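Probable hydrolase (Pseudomonas aeruginosa, PDB 3OM8) is probably an alpha/beta-hydrolase that hydrolyses an ester or lactone bond, possibly with 3-oxoadipate enol-lactonase activity. Local coordinates at residues S7-S12 with L84-A89; R120-N125 with G258-F263; N125-L130 with A224-L229; Q135-I140 with A194-D199; A142-E147 with G187-F192. One frame throughout, in Å; residues are numbered along the deposited sequence.

Contact 1 (S7-S12 with L84-A89)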
# COMPACT_ATOMS: atom_id res chain seq x y z
N SER B 7 35.36 12.51 1.66
CA SER B 7 35.99 12.71 2.96
C SER B 7 36.02 11.37 3.66
O SER B 7 35.30 10.44 3.27
CB SER B 7 35.21 13.73 3.79
OG SER B 7 35.43 15.04 3.29
N PHE B 8 36.85 11.25 4.68
CA PHE B 8 36.99 9.98 5.39
C PHE B 8 36.87 10.21 6.89
O PHE B 8 37.46 11.14 7.45
CB PHE B 8 38.32 9.31 5.03
CG PHE B 8 38.42 8.92 3.59
CD1 PHE B 8 37.90 7.72 3.15
CD2 PHE B 8 38.99 9.78 2.66
CE1 PHE B 8 37.96 7.37 1.82
CE2 PHE B 8 39.06 9.43 1.32
CZ PHE B 8 38.54 8.23 0.90
N LEU B 9 36.07 9.37 7.54
CA LEU B 9 35.93 9.43 8.98
C LEU B 9 36.64 8.23 9.61
O LEU B 9 36.42 7.09 9.21
CB LEU B 9 34.44 9.39 9.36
CG LEU B 9 34.16 9.28 10.86
CD1 LEU B 9 34.52 10.58 11.56
CD2 LEU B 9 32.70 8.93 11.09
N ALA B 10 37.49 8.50 10.60
CA ALA B 10 38.10 7.42 11.36
C ALA B 10 37.18 7.10 12.52
O ALA B 10 36.98 7.93 13.40
CB ALA B 10 39.49 7.81 11.86
N THR B 11 36.61 5.90 12.52
CA THR B 11 35.71 5.48 13.58
C THR B 11 36.44 5.17 14.88
O THR B 11 37.66 4.98 14.90
CB THR B 11 34.94 4.23 13.16
OG1 THR B 11 35.86 3.14 12.98
CG2 THR B 11 34.22 4.47 11.85
N SER B 12 35.67 5.10 15.96
CA SER B 12 36.21 4.81 17.28
C SER B 12 36.88 3.44 17.36
O SER B 12 37.72 3.20 18.24
CB SER B 12 35.10 4.88 18.33
OG SER B 12 34.07 3.97 18.02
N LEU B 84 26.02 7.60 13.66
CA LEU B 84 26.12 8.54 14.75
C LEU B 84 27.46 9.27 14.77
O LEU B 84 27.51 10.47 15.06
CB LEU B 84 25.86 7.86 16.09
CG LEU B 84 24.46 7.26 16.20
CD1 LEU B 84 24.25 6.67 17.58
CD2 LEU B 84 23.41 8.31 15.91
N GLU B 85 28.54 8.57 14.45
CA GLU B 85 29.87 9.18 14.46
C GLU B 85 30.07 10.10 13.26
O GLU B 85 30.79 11.10 13.36
CB GLU B 85 30.98 8.12 14.52
CG GLU B 85 30.96 7.28 15.80
CD GLU B 85 32.20 6.39 15.95
OE1 GLU B 85 33.28 6.76 15.44
OE2 GLU B 85 32.08 5.32 16.59
N LEU B 86 29.45 9.77 12.13
CA LEU B 86 29.40 10.68 10.99
C LEU B 86 28.70 11.98 11.39
O LEU B 86 29.19 13.08 11.13
CB LEU B 86 28.65 10.05 9.82
CG LEU B 86 29.38 9.05 8.95
CD1 LEU B 86 28.41 8.46 7.95
CD2 LEU B 86 30.54 9.74 8.24
N LEU B 87 27.54 11.84 12.02
CA LEU B 87 26.77 13.02 12.43
C LEU B 87 27.59 13.86 13.40
O LEU B 87 27.68 15.07 13.25
CB LEU B 87 25.41 12.63 13.04
CG LEU B 87 24.40 12.00 12.06
CD1 LEU B 87 23.08 11.69 12.74
CD2 LEU B 87 24.16 12.87 10.84
N ASP B 88 28.22 13.20 14.37
CA ASP B 88 29.07 13.89 15.33
C ASP B 88 30.17 14.67 14.62
O ASP B 88 30.45 15.83 14.95
CB ASP B 88 29.70 12.90 16.33
CG ASP B 88 28.66 12.23 17.21
OD1 ASP B 88 29.00 11.26 17.92
OD2 ASP B 88 27.50 12.69 17.20
N ALA B 89 30.80 14.03 13.64
CA ALA B 89 31.91 14.66 12.93
C ALA B 89 31.43 15.89 12.17
O ALA B 89 32.18 16.86 12.02
CB ALA B 89 32.58 13.67 11.97
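Strand 7-10 passes helix 84-89 at 114° between their N-to-C directions, the axes 9.4 Å apart at their closest, with L9 and L86 the nearest residues by CA. The strand is an outermost one of the central sheet of the alpha/beta-hydrolase fold, bonded through its backbone to strand 16-22, and the contact covers it with the C-terminal half of helix 76-90. With its CG anti to the backbone N (chi1 173°), L9 sends both methyls onto the helix. L9 CD2 settles against the E85-L86 peptide, 3.5 Å from L86 N and 3.7 Å from L86 CD2, while L9 CD1 touches A89 CB at 3.7 Å. One end of this apolar patch is closed by E85, whose extended chain reaches past L9 to S12. Its carboxylate takes two hydrogen bonds there: S12 N gives to the syn lone pair of E85 OE1 at 3.0 Å, and S12 OG gives to E85 OE2 at 2.8 Å, also from the syn side but 22° out of the carboxylate plane. R78 of the same helix forms a salt bridge with E85 OE2 and also bonds S12 OG. Gripped through both oxygens, the E85 carboxylate probably stays ionised and fixes the chain just beyond the edge strand to the helix.

Contact 2 (R120-N125 with G258-F263)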
# COMPACT_ATOMS: atom_id res chain seq x y z
N ARG B 120 12.82 12.89 10.54
CA ARG B 120 11.89 11.97 9.89
C ARG B 120 12.60 10.75 9.30
O ARG B 120 13.76 10.83 8.87
CB ARG B 120 11.06 12.71 8.84
CG ARG B 120 10.19 13.79 9.47
CD ARG B 120 9.24 14.46 8.48
NE ARG B 120 8.69 15.68 9.06
CZ ARG B 120 7.86 16.52 8.43
NH1 ARG B 120 7.43 17.60 9.06
NH2 ARG B 120 7.46 16.28 7.19
N LEU B 121 11.90 9.62 9.29
CA LEU B 121 12.52 8.36 8.92
C LEU B 121 11.84 7.73 7.71
O LEU B 121 10.62 7.54 7.69
CB LEU B 121 12.49 7.40 10.11
CG LEU B 121 13.06 5.99 10.00
CD1 LEU B 121 14.61 6.02 9.87
CD2 LEU B 121 12.62 5.19 11.22
N VAL B 122 12.63 7.44 6.68
CA VAL B 122 12.16 6.68 5.53
C VAL B 122 12.86 5.32 5.47
O VAL B 122 14.08 5.23 5.62
CB VAL B 122 12.38 7.44 4.21
CG1 VAL B 122 11.70 6.71 3.05
CG2 VAL B 122 11.83 8.87 4.33
N LEU B 123 12.07 4.27 5.26
CA LEU B 123 12.55 2.91 5.23
C LEU B 123 12.14 2.29 3.91
O LEU B 123 10.97 1.99 3.71
CB LEU B 123 11.92 2.13 6.38
CG LEU B 123 12.11 2.76 7.76
CD1 LEU B 123 11.36 1.97 8.82
CD2 LEU B 123 13.59 2.85 8.09
N ALA B 124 13.10 2.11 3.01
CA ALA B 124 12.79 1.60 1.67
C ALA B 124 13.21 0.14 1.52
O ALA B 124 14.32 -0.23 1.91
CB ALA B 124 13.46 2.45 0.61
N ASN B 125 12.33 -0.67 0.95
CA ASN B 125 12.64 -2.06 0.66
C ASN B 125 13.46 -2.68 1.78
O ASN B 125 14.63 -3.05 1.60
CB ASN B 125 13.41 -2.15 -0.66
CG ASN B 125 12.63 -1.61 -1.84
OD1 ASN B 125 11.94 -2.36 -2.53
ND2 ASN B 125 12.75 -0.31 -2.10
N GLY B 258 9.16 11.37 -5.31
CA GLY B 258 7.92 12.05 -4.96
C GLY B 258 7.48 11.65 -3.57
O GLY B 258 7.18 12.51 -2.73
N ALA B 259 7.45 10.34 -3.33
CA ALA B 259 7.04 9.79 -2.05
C ALA B 259 7.90 10.34 -0.92
O ALA B 259 7.37 10.76 0.11
CB ALA B 259 7.11 8.28 -2.07
N VAL B 260 9.21 10.33 -1.13
CA VAL B 260 10.16 10.82 -0.13
C VAL B 260 10.01 12.32 0.13
O VAL B 260 9.85 12.75 1.26
CB VAL B 260 11.65 10.52 -0.54
CG1 VAL B 260 12.62 11.27 0.35
CG2 VAL B 260 11.93 9.02 -0.50
N LEU B 261 10.06 13.11 -0.94
CA LEU B 261 10.01 14.56 -0.84
C LEU B 261 8.72 15.08 -0.22
O LEU B 261 8.73 16.06 0.55
CB LEU B 261 10.25 15.21 -2.22
CG LEU B 261 11.72 15.10 -2.65
CD1 LEU B 261 11.96 15.67 -4.04
CD2 LEU B 261 12.60 15.81 -1.63
N SER B 262 7.60 14.43 -0.53
CA SER B 262 6.31 14.90 -0.01
C SER B 262 6.24 14.60 1.48
O SER B 262 5.73 15.41 2.26
CB SER B 262 5.16 14.23 -0.75
OG SER B 262 5.13 14.65 -2.10
N PHE B 263 6.75 13.43 1.85
CA PHE B 263 6.80 13.02 3.24
C PHE B 263 7.68 13.95 4.08
O PHE B 263 7.33 14.29 5.21
CB PHE B 263 7.30 11.57 3.36
CG PHE B 263 7.55 11.13 4.77
CD1 PHE B 263 6.49 10.97 5.65
CD2 PHE B 263 8.84 10.89 5.22
CE1 PHE B 263 6.71 10.56 6.96
CE2 PHE B 263 9.07 10.47 6.53
CZ PHE B 263 8.02 10.31 7.40
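The C-terminal helix 253-264 packs F263 and V260 on strand 118-124 of the alpha/beta-hydrolase sheet, running nearly antiparallel to it, at 165° between the short segments and 9.9 Å between their axes. F263 has the largest share of the contact. Its first torsion, close to trans, turns the side chain away from its own backbone N and brings the ring to the strand, where three groups meet it obliquely. R120 CB lies 3.8 Å from F263 CE2, L121 O approaches the same CE2 at 3.5 Å, and V122 CG2 comes to 3.7 Å from F263 CD2. The V122 and F263 side chains slide past each other in opposite directions. One helical turn earlier, the other methyl of V122 extends the apolar surface: V122 CG1 is 4.2 Å from V260 CG2. L212 and I214 of strand 211-216 pack on F263 and V260 in turn, so the helix spans neighbouring strands. The extended arm of R120 runs beside the ring. Its NH2 also serves A205 O of a second subunit, tying the helix end to the subunit interface. Within the chain, R120 NH2 donates to F263 O over 2.8 Å with an N-H...O angle of 141°, the oxygen lying near the guanidinium plane.

Contact 3 (N125-L130 with A224-L229)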
# COMPACT_ATOMS: atom_id res chain seq x y z
N ASN B 125 12.33 -0.67 0.95
CA ASN B 125 12.64 -2.06 0.66
C ASN B 125 13.46 -2.68 1.78
O ASN B 125 14.63 -3.05 1.60
CB ASN B 125 13.41 -2.15 -0.66
CG ASN B 125 12.63 -1.61 -1.84
OD1 ASN B 125 11.94 -2.36 -2.53
ND2 ASN B 125 12.75 -0.31 -2.10
N THR B 126 12.86 -2.76 2.96
CA THR B 126 13.58 -3.21 4.13
C THR B 126 12.71 -4.14 4.97
O THR B 126 11.62 -4.54 4.55
CB THR B 126 14.08 -2.04 4.99
OG1 THR B 126 15.00 -2.52 5.98
CG2 THR B 126 12.91 -1.35 5.69
N SER B 127 13.20 -4.46 6.16
CA SER B 127 12.54 -5.44 7.00
C SER B 127 13.01 -5.32 8.43
O SER B 127 14.08 -4.78 8.71
CB SER B 127 12.83 -6.84 6.46
OG SER B 127 12.52 -7.83 7.41
N ALA B 128 12.20 -5.83 9.35
CA ALA B 128 12.56 -5.86 10.76
C ALA B 128 13.07 -7.24 11.17
O ALA B 128 13.54 -7.42 12.29
CB ALA B 128 11.37 -5.47 11.62
N TRP B 129 12.99 -8.20 10.26
CA TRP B 129 13.42 -9.56 10.56
C TRP B 129 13.50 -10.41 9.31
O TRP B 129 12.49 -10.67 8.66
CB TRP B 129 12.50 -10.21 11.59
CG TRP B 129 12.75 -11.69 11.78
CD1 TRP B 129 13.78 -12.26 12.47
CD2 TRP B 129 11.94 -12.77 11.30
NE1 TRP B 129 13.66 -13.63 12.44
CE2 TRP B 129 12.54 -13.97 11.72
CE3 TRP B 129 10.76 -12.84 10.54
CZ2 TRP B 129 12.01 -15.22 11.42
CZ3 TRP B 129 10.23 -14.08 10.24
CH2 TRP B 129 10.86 -15.26 10.68
N LEU B 130 14.71 -10.86 8.99
CA LEU B 130 14.96 -11.61 7.77
C LEU B 130 15.35 -13.07 8.02
O LEU B 130 15.94 -13.72 7.16
CB LEU B 130 16.02 -10.89 6.91
CG LEU B 130 15.55 -9.53 6.37
CD1 LEU B 130 16.69 -8.74 5.75
CD2 LEU B 130 14.45 -9.74 5.36
N ALA B 224 7.24 -7.56 0.43
CA ALA B 224 6.29 -6.49 0.70
C ALA B 224 5.68 -6.64 2.10
O ALA B 224 5.60 -5.68 2.84
CB ALA B 224 5.20 -6.44 -0.37
N SER B 225 5.29 -7.86 2.47
CA SER B 225 4.66 -8.07 3.77
C SER B 225 5.55 -7.62 4.93
O SER B 225 5.05 -7.23 5.99
CB SER B 225 4.28 -9.54 3.95
OG SER B 225 5.44 -10.36 4.01
N HIS B 226 6.86 -7.66 4.72
CA HIS B 226 7.83 -7.22 5.73
C HIS B 226 7.67 -5.74 6.03
O HIS B 226 7.64 -5.32 7.19
CB HIS B 226 9.25 -7.45 5.25
CG HIS B 226 9.70 -8.87 5.35
ND1 HIS B 226 8.94 -9.93 4.89
CD2 HIS B 226 10.84 -9.41 5.84
CE1 HIS B 226 9.59 -11.06 5.11
NE2 HIS B 226 10.74 -10.77 5.68
N GLY B 227 7.57 -4.95 4.98
CA GLY B 227 7.43 -3.52 5.15
C GLY B 227 6.03 -3.16 5.63
O GLY B 227 5.85 -2.18 6.35
N GLU B 228 5.03 -3.94 5.23
CA GLU B 228 3.67 -3.74 5.74
C GLU B 228 3.66 -3.96 7.24
O GLU B 228 2.99 -3.24 7.97
CB GLU B 228 2.66 -4.67 5.07
CG GLU B 228 2.53 -4.46 3.58
CD GLU B 228 1.73 -5.55 2.90
OE1 GLU B 228 1.53 -5.47 1.67
OE2 GLU B 228 1.29 -6.49 3.60
N LEU B 229 4.41 -4.97 7.69
CA LEU B 229 4.47 -5.28 9.11
C LEU B 229 5.09 -4.12 9.87
O LEU B 229 4.69 -3.81 10.99
CB LEU B 229 5.27 -6.55 9.37
CG LEU B 229 5.50 -6.88 10.85
CD1 LEU B 229 4.16 -7.07 11.55
CD2 LEU B 229 6.41 -8.12 11.04
O HOH W 1 9.55 -6.70 9.09
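H226 sets its imidazole against S127 and L130 from the first turn of helix 224-233. The ring stands beside its backbone N and anti to the carbonyl carbon (chi1 -77°). S127 lies at the ring edge, its placement there being less certain, while a methyl of L130 meets the ring obliquely. Nearer the helix, H226 CB packs against the backbone of the other segment, 3.8 Å from T126 O. The chain at 125-130 is the irregular connection that leaves the C-terminal end of strand 118-124 in the alpha/beta-hydrolase fold and leads to helix 134-145. It contains an ST turn, W129 N donating to S127 OG at 2.9 Å, although the position of that hydroxyl is less certain. T126 OG1 is hydrogen-bonded to the backbone O of S101, the probable nucleophile, and so places this connection beside the presumed active site. A bound water bridges the two backbones: it accepts from A128 N at 2.8 Å and donates to H226 O at 3.0 Å. W129 forms a cation-pi interaction with R201 of its own chain and packs on Y218 of a neighbouring subunit, and S225 OG is hydrogen-bonded to E228 of that neighbouring subunit.

Contact 4 (Q135-I140 with A194-D199)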
# COMPACT_ATOMS: atom_id res chain seq x y z
N GLN B 135 20.05 -19.28 6.84
CA GLN B 135 20.41 -18.90 5.49
C GLN B 135 21.56 -17.90 5.43
O GLN B 135 22.21 -17.76 4.39
CB GLN B 135 19.20 -18.31 4.78
CG GLN B 135 18.73 -17.02 5.41
CD GLN B 135 17.34 -16.65 4.97
OE1 GLN B 135 17.12 -16.29 3.82
NE2 GLN B 135 16.39 -16.74 5.90
N TRP B 136 21.81 -17.20 6.53
CA TRP B 136 22.84 -16.16 6.54
C TRP B 136 24.22 -16.74 6.86
O TRP B 136 25.22 -16.31 6.29
CB TRP B 136 22.47 -15.01 7.47
CG TRP B 136 21.18 -14.37 7.08
CD1 TRP B 136 19.98 -14.50 7.70
CD2 TRP B 136 20.94 -13.52 5.93
NE1 TRP B 136 19.01 -13.78 7.04
CE2 TRP B 136 19.58 -13.17 5.95
CE3 TRP B 136 21.76 -13.02 4.91
CZ2 TRP B 136 19.01 -12.34 4.97
CZ3 TRP B 136 21.20 -12.21 3.95
CH2 TRP B 136 19.83 -11.87 3.98
N ASP B 137 24.26 -17.72 7.75
CA ASP B 137 25.48 -18.47 8.03
C ASP B 137 25.97 -19.17 6.77
O ASP B 137 27.15 -19.13 6.44
CB ASP B 137 25.25 -19.48 9.14
CG ASP B 137 25.24 -18.85 10.51
OD1 ASP B 137 26.04 -17.91 10.74
OD2 ASP B 137 24.45 -19.29 11.36
N GLU B 138 25.05 -19.81 6.06
CA GLU B 138 25.37 -20.41 4.77
C GLU B 138 25.95 -19.39 3.80
O GLU B 138 26.91 -19.69 3.08
CB GLU B 138 24.13 -21.06 4.15
CG GLU B 138 23.65 -22.28 4.91
CD GLU B 138 22.36 -22.84 4.34
OE1 GLU B 138 21.94 -22.39 3.25
OE2 GLU B 138 21.77 -23.73 5.00
N ARG B 139 25.39 -18.19 3.78
CA ARG B 139 25.83 -17.16 2.85
C ARG B 139 27.18 -16.56 3.25
O ARG B 139 27.97 -16.15 2.40
CB ARG B 139 24.77 -16.07 2.72
CG ARG B 139 23.53 -16.54 1.98
CD ARG B 139 22.41 -15.53 2.06
NE ARG B 139 21.27 -15.92 1.23
CZ ARG B 139 20.00 -15.65 1.52
NH1 ARG B 139 19.04 -16.05 0.70
NH2 ARG B 139 19.68 -14.99 2.63
N ILE B 140 27.44 -16.52 4.55
CA ILE B 140 28.73 -16.08 5.06
C ILE B 140 29.83 -17.09 4.66
O ILE B 140 30.86 -16.71 4.10
CB ILE B 140 28.67 -15.89 6.60
CG1 ILE B 140 27.81 -14.67 6.96
CG2 ILE B 140 30.07 -15.78 7.20
CD1 ILE B 140 27.48 -14.56 8.43
N ALA B 194 25.24 -8.98 10.77
CA ALA B 194 24.39 -7.95 11.34
C ALA B 194 22.94 -8.31 11.06
O ALA B 194 22.11 -8.33 11.96
CB ALA B 194 24.72 -6.58 10.75
N VAL B 195 22.65 -8.62 9.80
CA VAL B 195 21.31 -9.02 9.38
C VAL B 195 20.84 -10.28 10.11
O VAL B 195 19.73 -10.32 10.64
CB VAL B 195 21.27 -9.32 7.87
CG1 VAL B 195 19.92 -9.86 7.49
CG2 VAL B 195 21.59 -8.07 7.08
N ARG B 196 21.69 -11.29 10.14
CA ARG B 196 21.38 -12.55 10.80
C ARG B 196 20.87 -12.36 12.23
O ARG B 196 19.90 -12.99 12.63
CB ARG B 196 22.62 -13.47 10.80
CG ARG B 196 22.42 -14.80 11.49
CD ARG B 196 23.77 -15.41 11.88
NE ARG B 196 24.51 -14.49 12.74
CZ ARG B 196 25.84 -14.43 12.83
NH1 ARG B 196 26.61 -15.23 12.11
NH2 ARG B 196 26.38 -13.53 13.64
N ASP B 197 21.53 -11.50 12.99
CA ASP B 197 21.22 -11.34 14.41
C ASP B 197 20.03 -10.44 14.67
O ASP B 197 19.67 -10.19 15.82
CB ASP B 197 22.44 -10.79 15.15
CG ASP B 197 23.63 -11.75 15.12
OD1 ASP B 197 23.42 -12.96 14.87
OD2 ASP B 197 24.77 -11.28 15.34
N THR B 198 19.41 -9.94 13.61
CA THR B 198 18.39 -8.91 13.76
C THR B 198 16.96 -9.42 13.83
O THR B 198 16.49 -10.09 12.90
CB THR B 198 18.49 -7.90 12.62
OG1 THR B 198 19.72 -7.18 12.73
CG2 THR B 198 17.32 -6.92 12.68
N ASP B 199 16.27 -9.10 14.92
CA ASP B 199 14.81 -9.22 14.96
C ASP B 199 14.20 -8.04 15.73
O ASP B 199 14.10 -8.08 16.95
CB ASP B 199 14.36 -10.55 15.56
CG ASP B 199 12.85 -10.75 15.44
OD1 ASP B 199 12.17 -9.88 14.87
OD2 ASP B 199 12.34 -11.79 15.91
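R196 links D137 and D197 in a salt-bridge network on the surface of the helical cap that the alpha/beta-hydrolase fold carries above its sheet, here between helix 134-145 and the C-terminal end of helix 185-196. Across the contact R196 NH1 donates to D137 OD1 at 3.1 Å, from the syn side of the carboxylate; the two flat groups are turned 49° against each other. On its other side the guanidinium grips D197 side-on, with R196 NE 2.8 Å from D197 OD1 and R196 NH2 3.2 Å from D197 OD2. The bend at chi3 (57°) turns the guanidinium back to serve both acids, and the two carboxylates probably balance the charge of the arginine and hold its orientation. I140 CD1 lies obliquely against it, 3.8 Å from R196 NH1. Nearer the backbone, R196 and W136 run past each other in opposite directions, R196 CB touching W136 CB at 3.7 Å. The indole itself is layered: V195 and the backbone N of R196 lie over one face, and Q135 CG and R139 NH2 over the opposite one. W136 NE1 is hydrogen-bonded to L130 O, which helps to fix the rotation of the ring. A CH-pi contact completes the packing, V195 CG1 standing 3.8 Å from the centroid of the six-membered ring of W136 and 20° off its normal.

Contact 5 (A142-E147 with G187-F192)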
# COMPACT_ATOMS: atom_id res chain seq x y z
N ALA B 142 29.78 -19.37 2.32
CA ALA B 142 29.89 -19.42 0.87
C ALA B 142 30.63 -18.22 0.26
O ALA B 142 31.43 -18.39 -0.66
CB ALA B 142 28.49 -19.55 0.23
N VAL B 143 30.35 -17.01 0.74
CA VAL B 143 31.04 -15.84 0.21
C VAL B 143 32.54 -15.85 0.58
O VAL B 143 33.39 -15.50 -0.23
CB VAL B 143 30.36 -14.49 0.61
CG1 VAL B 143 30.53 -14.19 2.10
CG2 VAL B 143 30.93 -13.35 -0.21
N LEU B 144 32.86 -16.26 1.81
CA LEU B 144 34.27 -16.36 2.23
C LEU B 144 35.10 -17.33 1.39
O LEU B 144 36.29 -17.11 1.17
CB LEU B 144 34.38 -16.75 3.71
CG LEU B 144 33.90 -15.71 4.72
CD1 LEU B 144 33.94 -16.30 6.12
CD2 LEU B 144 34.74 -14.45 4.63
N GLN B 145 34.48 -18.40 0.91
CA GLN B 145 35.20 -19.44 0.19
C GLN B 145 35.25 -19.23 -1.32
O GLN B 145 35.94 -19.96 -2.02
CB GLN B 145 34.61 -20.81 0.51
CG GLN B 145 34.82 -21.20 1.95
CD GLN B 145 36.31 -21.32 2.27
OE1 GLN B 145 37.10 -21.72 1.42
NE2 GLN B 145 36.70 -20.96 3.49
N ALA B 146 34.54 -18.23 -1.83
CA ALA B 146 34.43 -18.04 -3.27
C ALA B 146 35.76 -17.72 -3.94
O ALA B 146 36.61 -17.03 -3.36
CB ALA B 146 33.44 -16.95 -3.59
N GLU B 147 35.95 -18.21 -5.15
CA GLU B 147 37.12 -17.82 -5.93
C GLU B 147 37.02 -16.30 -6.13
O GLU B 147 37.90 -15.56 -5.69
CB GLU B 147 37.19 -18.55 -7.27
CG GLU B 147 38.56 -19.12 -7.61
CD GLU B 147 38.83 -20.45 -6.91
OE1 GLU B 147 37.94 -21.33 -6.92
OE2 GLU B 147 39.93 -20.61 -6.34
N GLY B 187 33.19 -7.44 3.86
CA GLY B 187 32.09 -6.49 3.97
C GLY B 187 30.76 -7.22 3.91
O GLY B 187 29.89 -7.04 4.77
N LEU B 188 30.60 -8.07 2.90
CA LEU B 188 29.42 -8.91 2.75
C LEU B 188 29.22 -9.84 3.95
O LEU B 188 28.15 -9.88 4.55
CB LEU B 188 29.53 -9.76 1.49
CG LEU B 188 29.62 -8.99 0.17
CD1 LEU B 188 29.63 -9.95 -1.00
CD2 LEU B 188 28.45 -8.04 0.07
N ALA B 189 30.26 -10.60 4.29
CA ALA B 189 30.18 -11.54 5.40
C ALA B 189 29.82 -10.84 6.70
O ALA B 189 28.97 -11.31 7.45
CB ALA B 189 31.51 -12.33 5.55
N GLY B 190 30.46 -9.70 6.96
CA GLY B 190 30.17 -8.93 8.16
C GLY B 190 28.75 -8.40 8.18
O GLY B 190 28.09 -8.41 9.22
N SER B 191 28.27 -7.94 7.03
CA SER B 191 26.94 -7.37 6.92
C SER B 191 25.85 -8.44 7.07
O SER B 191 24.87 -8.21 7.78
CB SER B 191 26.78 -6.59 5.61
OG SER B 191 27.68 -5.48 5.58
N PHE B 192 26.04 -9.59 6.43
CA PHE B 192 25.17 -10.76 6.63
C PHE B 192 25.00 -11.12 8.10
O PHE B 192 23.95 -11.61 8.51
CB PHE B 192 25.73 -12.01 5.93
CG PHE B 192 25.69 -11.96 4.44
CD1 PHE B 192 24.71 -11.27 3.77
CD2 PHE B 192 26.65 -12.63 3.69
CE1 PHE B 192 24.68 -11.24 2.38
CE2 PHE B 192 26.62 -12.61 2.31
CZ PHE B 192 25.63 -11.91 1.65
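V143 meets helix 187-192 with both methyls because its chi1 of 70° sets CG1 between the backbone N and the carbonyl carbon and CG2 anti to the N. The two branches then diverge over the facing helix. CG2 goes to L188, where V143 CG2 and L188 CD1 lie 3.7 Å apart and the side chains are inclined to each other. CG1 goes to the next residue and to the following turn: V143 CG1 is 4.0 Å from A189 CB and 4.2 Å from F192 CE2, arriving at the edge of the phenyl ring and near its plane. L144, starting from the flank of its helix, brings its end nearer and adds a second methyl to A189, with L144 CD2 4.0 Å from A189 CB. A189 thus meets both V143 and L144, and its short side chain is consistent with the close approach of the helices, V143 CA and A189 CA being 6.8 Å apart.

These are the last turn of helix 134-145 and the middle of helix 185-196, two helices of the cap of the alpha/beta-hydrolase fold. Helix 150-160 adds T152 against L188 and F156 against F192, and R185 hydrogen-bonds L144 O, A146 O and E147 O just where helix 134-145 ends. Within helix 187-192, S191 OG is turned back to G187 O at 2.8 Å, and this oxygen also accepts from S191 N, the two donors reaching it from opposite faces of its plane. No hydrogen bond crosses between the segments, so they are joined by apolar contact alone, while S191 OG bonds within its own helix and R185 takes up the carbonyls at the end of helix 134-145.

Overall arrangement
Contacts 2 and 5 are buried, contacts 1 and 3 partly so, and contact 4 lies at the surface. Contacts 1 and 2 both rest helices on the same sheet, their centres 24 Å apart: at the edge strand the helix is held by a carboxylate, deeper in by a phenyl ring. Contacts 4 and 5 use the same two cap helices, with centres 11 Å apart, and change along them from salt bridges to purely apolar packing; I140 and W136 of contact 4 touch F192 of contact 5. Contact 3 lies between sheet and cap, sharing N125 with contact 2 and reaching contact 4 through L130 O and W136 NE1. Contacts 2 and 3 also border neighbouring subunits.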